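Local coordinates for secretion activator protein, hypothetical (Brucella abortus bv. 1 str. 9-941, PDB 7DNP) that probably cleaves the glycan strands of peptidoglycan as a muramidase of glycoside hydrolase family 108, an autolysin serving the type IV secretion system, at residues 32-43 with 53-64. Numbering follows the deposited sequence.
With H9U ((2R)-2-[[(2S)-2-[[(2R)-2-[(2R,3S,4R,5R,6S)-5-acetamido-3-[(2S,3R,4R,5S,6R)-3-acetamido-6-(hydroxymethyl)-4,5-bis(oxidanyl)oxan-2-yl]oxy-2-(hydroxymethyl)-6-oxidanyl-oxan-4-yl]oxypropanoyl]amino]propanoyl]amino]pentanedioic acid), chain B.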
loop_
_atom_site.group_PDB
_atom_site.type_symbol
_atom_site.label_atom_id
_atom_site.label_comp_id
_atom_site.label_asym_id
_atom_site.label_seq_id
_atom_site.Cartn_x
_atom_site.Cartn_y
_atom_site.Cartn_z
ATOM N N ASN A 32 9.883 -3.187 11.220
ATOM C CA ASN A 32 9.121 -3.955 12.197
ATOM C C ASN A 32 7.659 -3.926 11.778
ATOM O O ASN A 32 7.066 -2.848 11.666
ATOM C CB ASN A 32 9.289 -3.396 13.611
ATOM C CG ASN A 32 8.880 -4.394 14.682
ATOM O OD1 ASN A 32 8.205 -5.382 14.397
ATOM N ND2 ASN A 32 9.298 -4.143 15.919
ATOM N N MET A 33 7.087 -5.108 11.543
ATOM C CA MET A 33 5.729 -5.230 11.013
ATOM C C MET A 33 5.568 -4.426 9.727
ATOM O O MET A 33 4.497 -3.880 9.441
ATOM C CB MET A 33 4.692 -4.812 12.058
ATOM C CG MET A 33 4.800 -5.595 13.353
ATOM S SD MET A 33 4.004 -4.777 14.738
ATOM C CE MET A 33 5.207 -3.493 15.102
ATOM N N GLY A 34 6.644 -4.339 8.945
ATOM C CA GLY A 34 6.641 -3.611 7.696
ATOM C C GLY A 34 6.960 -2.135 7.806
ATOM O O GLY A 34 7.145 -1.482 6.771
ATOM N N ILE A 35 7.040 -1.589 9.014
ATOM C CA ILE A 35 7.271 -0.162 9.216
ATOM C C ILE A 35 8.768 0.118 9.156
ATOM O O ILE A 35 9.546 -0.460 9.923
ATOM C CB ILE A 35 6.676 0.307 10.551
ATOM C CG1 ILE A 35 5.187 -0.038 10.619
ATOM C CG2 ILE A 35 6.898 1.802 10.740
ATOM C CD1 ILE A 35 4.333 0.806 9.706
ATOM N N THR A 36 9.174 1.017 8.257
ATOM C CA THR A 36 10.582 1.352 8.109
ATOM C C THR A 36 10.983 2.448 9.089
ATOM O O THR A 36 10.146 3.077 9.747
ATOM C CB THR A 36 10.903 1.817 6.690
ATOM O OG1 THR A 36 10.364 3.132 6.486
ATOM C CG2 THR A 36 10.325 0.858 5.661
ATOM N N LEU A 37 12.294 2.689 9.158
ATOM C CA LEU A 37 12.814 3.690 10.081
ATOM C C LEU A 37 12.367 5.091 9.685
ATOM O O LEU A 37 12.019 5.906 10.550
ATOM C CB LEU A 37 14.339 3.601 10.135
ATOM C CG LEU A 37 15.039 4.463 11.180
ATOM C CD1 LEU A 37 16.180 3.683 11.813
ATOM C CD2 LEU A 37 15.548 5.752 10.559
ATOM N N ALA A 38 12.369 5.390 8.384
ATOM C CA ALA A 38 11.968 6.716 7.925
ATOM C C ALA A 38 10.498 6.971 8.216
ATOM O O ALA A 38 10.104 8.094 8.550
ATOM C CB ALA A 38 12.248 6.862 6.430
ATOM N N THR A 39 9.671 5.936 8.101
ATOM C CA THR A 39 8.250 6.102 8.382
ATOM C C THR A 39 8.009 6.328 9.870
ATOM O O THR A 39 7.192 7.173 10.246
ATOM C CB THR A 39 7.480 4.888 7.867
ATOM O OG1 THR A 39 7.550 4.865 6.436
ATOM C CG2 THR A 39 6.012 4.938 8.295
ATOM N N LEU A 40 8.724 5.599 10.733
ATOM C CA LEU A 40 8.594 5.848 12.165
ATOM C C LEU A 40 9.137 7.225 12.523
ATOM O O LEU A 40 8.607 7.903 13.409
ATOM C CB LEU A 40 9.320 4.764 12.962
ATOM C CG LEU A 40 9.166 4.835 14.487
ATOM C CD1 LEU A 40 7.693 4.911 14.883
ATOM C CD2 LEU A 40 9.828 3.633 15.150
ATOM N N SER A 41 10.199 7.655 11.842
ATOM C CA SER A 41 10.724 8.999 12.064
ATOM C C SER A 41 9.677 10.061 11.727
ATOM O O SER A 41 9.501 11.035 12.474
ATOM C CB SER A 41 11.993 9.200 11.235
ATOM O OG SER A 41 13.055 8.442 11.780
ATOM N N ALA A 42 8.957 9.873 10.616
ATOM C CA ALA A 42 7.894 10.800 10.241
ATOM C C ALA A 42 6.792 10.836 11.290
ATOM O O ALA A 42 6.192 11.890 11.537
ATOM C CB ALA A 42 7.325 10.410 8.881
ATOM N N TRP A 43 6.495 9.691 11.907
ATOM C CA TRP A 43 5.471 9.660 12.945
ATOM C C TRP A 43 5.946 10.368 14.208
ATOM O O TRP A 43 5.194 11.149 14.807
ATOM C CB TRP A 43 5.088 8.214 13.260
ATOM C CG TRP A 43 3.890 8.087 14.145
ATOM C CD1 TRP A 43 3.882 7.919 15.503
ATOM C CD2 TRP A 43 2.519 8.125 13.739
ATOM N NE1 TRP A 43 2.590 7.844 15.963
ATOM C CE2 TRP A 43 1.736 7.967 14.899
ATOM C CE3 TRP A 43 1.877 8.274 12.504
ATOM C CZ2 TRP A 43 0.343 7.953 14.862
ATOM C CZ3 TRP A 43 0.500 8.254 12.471
ATOM C CH2 TRP A 43 -0.254 8.096 13.641
ATOM N N VAL A 53 12.762 1.300 16.177
ATOM C CA VAL A 53 12.018 0.466 15.237
ATOM C C VAL A 53 11.831 -0.934 15.807
ATOM O O VAL A 53 10.740 -1.512 15.736
ATOM C CB VAL A 53 12.729 0.437 13.873
ATOM C CG1 VAL A 53 12.057 -0.560 12.937
ATOM C CG2 VAL A 53 12.735 1.827 13.261
ATOM N N LYS A 54 12.888 -1.489 16.406
ATOM C CA LYS A 54 12.804 -2.818 17.001
ATOM C C LYS A 54 11.788 -2.873 18.140
ATOM O O LYS A 54 11.134 -3.904 18.334
ATOM C CB LYS A 54 14.190 -3.246 17.488
ATOM C CG LYS A 54 14.315 -4.710 17.848
ATOM C CD LYS A 54 15.778 -5.122 17.951
ATOM C CE LYS A 54 15.929 -6.634 18.030
ATOM N NZ LYS A 54 15.760 -7.139 19.424
ATOM N N ALA A 55 11.625 -1.782 18.889
ATOM C CA ALA A 55 10.675 -1.753 19.995
ATOM C C ALA A 55 9.268 -1.324 19.583
ATOM O O ALA A 55 8.383 -1.282 20.441
ATOM C CB ALA A 55 11.183 -0.826 21.107
ATOM N N LEU A 56 9.038 -1.010 18.307
ATOM C CA LEU A 56 7.729 -0.548 17.853
ATOM C C LEU A 56 6.617 -1.493 18.292
ATOM O O LEU A 56 6.729 -2.713 18.147
ATOM C CB LEU A 56 7.723 -0.417 16.329
ATOM C CG LEU A 56 6.454 0.163 15.696
ATOM C CD1 LEU A 56 6.181 1.557 16.225
ATOM C CD2 LEU A 56 6.572 0.189 14.178
ATOM N N THR A 57 5.543 -0.920 18.833
ATOM C CA THR A 57 4.374 -1.682 19.247
ATOM C C THR A 57 3.422 -1.874 18.070
ATOM O O THR A 57 3.411 -1.096 17.115
ATOM C CB THR A 57 3.624 -0.988 20.391
ATOM O OG1 THR A 57 2.934 0.169 19.887
ATOM C CG2 THR A 57 4.577 -0.567 21.508
ATOM N N LYS A 58 2.606 -2.927 18.159
ATOM C CA LYS A 58 1.607 -3.162 17.122
ATOM C C LYS A 58 0.546 -2.066 17.108
ATOM O O LYS A 58 0.032 -1.722 16.040
ATOM C CB LYS A 58 0.961 -4.536 17.313
ATOM C CG LYS A 58 0.052 -4.964 16.169
ATOM C CD LYS A 58 -0.415 -6.411 16.329
ATOM C CE LYS A 58 -1.189 -6.877 15.103
ATOM N NZ LYS A 58 -1.856 -8.194 15.317
ATOM N N THR A 59 0.216 -1.500 18.272
ATOM C CA THR A 59 -0.747 -0.404 18.313
ATOM C C THR A 59 -0.248 0.797 17.521
ATOM O O THR A 59 -0.994 1.387 16.732
ATOM C CB THR A 59 -1.037 -0.001 19.759
ATOM O OG1 THR A 59 -1.752 -1.051 20.412
ATOM C CG2 THR A 59 -1.884 1.275 19.802
ATOM N N LYS A 60 1.018 1.178 17.716
ATOM C CA LYS A 60 1.541 2.316 16.967
ATOM C C LYS A 60 1.666 1.984 15.486
ATOM O O LYS A 60 1.369 2.828 14.633
ATOM C CB LYS A 60 2.886 2.770 17.532
ATOM C CG LYS A 60 3.370 4.084 16.914
ATOM C CD LYS A 60 4.712 4.522 17.468
ATOM C CE LYS A 60 4.555 5.311 18.752
ATOM N NZ LYS A 60 5.853 5.924 19.148
ATOM N N ALA A 61 2.106 0.764 15.158
ATOM C CA ALA A 61 2.144 0.349 13.758
ATOM C C ALA A 61 0.763 0.438 13.123
ATOM O O ALA A 61 0.624 0.886 11.979
ATOM C CB ALA A 61 2.696 -1.073 13.641
ATOM N N THR A 62 -0.274 0.037 13.862
ATOM C CA THR A 62 -1.631 0.116 13.330
ATOM C C THR A 62 -2.058 1.564 13.114
ATOM O O THR A 62 -2.688 1.881 12.098
ATOM C CB THR A 62 -2.606 -0.611 14.259
ATOM O OG1 THR A 62 -2.172 -1.965 14.441
ATOM C CG2 THR A 62 -4.009 -0.619 13.670
ATOM N N ASP A 63 -1.727 2.460 14.047
ATOM C CA ASP A 63 -2.056 3.869 13.842
ATOM C C ASP A 63 -1.330 4.427 12.626
ATOM O O ASP A 63 -1.886 5.237 11.875
ATOM C CB ASP A 63 -1.704 4.695 15.080
ATOM C CG ASP A 63 -2.494 4.288 16.308
ATOM O OD1 ASP A 63 -3.643 3.819 16.168
ATOM O OD2 ASP A 63 -1.958 4.447 17.424
ATOM N N ILE A 64 -0.080 4.008 12.421
ATOM C CA ILE A 64 0.689 4.480 11.276
ATOM C C ILE A 64 0.066 3.994 9.976
ATOM O O ILE A 64 -0.086 4.765 9.022
ATOM C CB ILE A 64 2.155 4.031 11.398
ATOM C CG1 ILE A 64 2.848 4.799 12.532
ATOM C CG2 ILE A 64 2.875 4.209 10.066
ATOM C CD1 ILE A 64 4.178 4.206 12.941
HETATM C C22 H9U B . 8.862 -0.994 2.187
HETATM C C24 H9U B . 10.176 -2.791 1.165
HETATM C C26 H9U B . 8.371 -2.000 3.248
HETATM C C28 H9U B . 9.776 -3.747 2.301
HETATM C C23 H9U B . 10.169 -1.381 1.607
HETATM C C25 H9U B . 8.300 1.302 2.119
HETATM C C27 H9U B . 7.633 2.292 3.105
HETATM C C29 H9U B . 7.042 3.442 2.382
HETATM C C30 H9U B . 8.007 4.094 1.477
HETATM C C31 H9U B . 8.558 3.064 0.480
HETATM C C32 H9U B . 11.701 -0.241 0.013
HETATM C C33 H9U B . 6.932 -1.748 3.573
HETATM C C34 H9U B . 9.498 3.708 -0.494
HETATM C C35 H9U B . 11.617 -3.862 -0.625
HETATM C C36 H9U B . 11.620 -0.165 -1.507
HETATM C C37 H9U B . 6.389 1.515 5.277
HETATM C C38 H9U B . 12.243 1.058 0.588
HETATM C C39 H9U B . 10.192 -0.226 -3.592
HETATM C C40 H9U B . 12.974 -4.325 -1.145
HETATM C C41 H9U B . 5.188 0.757 5.841
HETATM C C42 H9U B . 10.083 1.253 -3.947
HETATM C C43 H9U B . 11.271 3.440 -4.484
HETATM C C44 H9U B . 8.935 -0.942 -4.046
HETATM C C45 H9U B . 11.488 4.247 -3.211
HETATM C C46 H9U B . 12.392 3.779 -5.454
HETATM C C47 H9U B . 12.027 4.982 -6.323
HETATM C C48 H9U B . 13.128 5.295 -7.334
HETATM N N18 H9U B . 11.514 -3.236 0.671
HETATM N N19 H9U B . 6.525 1.590 3.828
HETATM N N20 H9U B . 10.305 -0.298 -2.145
HETATM N N21 H9U B . 11.315 2.021 -4.156
HETATM O O01 H9U B . 8.987 0.311 2.799
HETATM O O02 H9U B . 8.456 -3.402 2.823
HETATM O O03 H9U B . 9.234 1.990 1.212
HETATM O O04 H9U B . 10.378 -0.476 0.448
HETATM O O05 H9U B . 10.686 -3.647 3.320
HETATM O O06 H9U B . 6.511 4.437 3.340
HETATM O O07 H9U B . 7.357 5.152 0.749
HETATM O O08 H9U B . 6.528 -2.772 4.443
HETATM O O09 H9U B . 10.580 4.260 0.201
HETATM O O10 H9U B . 10.648 -4.017 -1.291
HETATM O O11 H9U B . 12.595 -0.012 -2.160
HETATM O O12 H9U B . 7.171 2.024 6.016
HETATM O O13 H9U B . 9.009 1.756 -4.032
HETATM O O14 H9U B . 10.892 5.349 -3.061
HETATM O O15 H9U B . 12.262 3.812 -2.317
HETATM O O16 H9U B . 14.160 4.572 -7.375
HETATM O O17 H9U B . 12.998 6.275 -8.117
#
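I64 CG1 lies over one face of the six-membered ring of W43, a CH-pi contact 3.9 Å from its centroid. W43 CG stands anti to the backbone N (chi1 -170°), which swings the broad ring out over helix 58-64, where K60 CG and the D63 carbonyl meet it obliquely. The other branch of I64, CG2, lodges between I35 CD1 and T39 CG2, while CD1, at the end of the first, reaches L40 CD1 beside the ring. A beta-branched residue suits a place with neighbours on several sides. Helix 37-43 crosses helix 58-64 nearly perpendicularly (84°), and I35, L40 and L56 fill the angle between them. L56 is the central bump: its CD2 sits 3.6 Å from I35 CB, its side chain and that of L40 slide past each other in opposite directions, meeting at their CD1 atoms, and its CG receives M33 CE. The flexible thioether of M33, bent at chi3 (-76°), tucks CE against A61 CB at 3.8 Å, where the small alanine leaves room. V53 plugs the other end, with CG2 against L37 and L40 and CG1 toward N32. Here N32 ND2 donates to V53 O at 3.0 Å, within the amide and carbonyl planes. The type I' turn N32–I35 brings G34 O to hydroxyl O08 of the bound muropeptide, while T36 N and T39 OG1 hold its acetamide oxygen O12. Within this lysozyme-like glycoside hydrolase 108 domain the chemistry is thus two-sided: an apolar wedge, tied by one buried amide, backs a polar face that binds the peptidoglycan fragment.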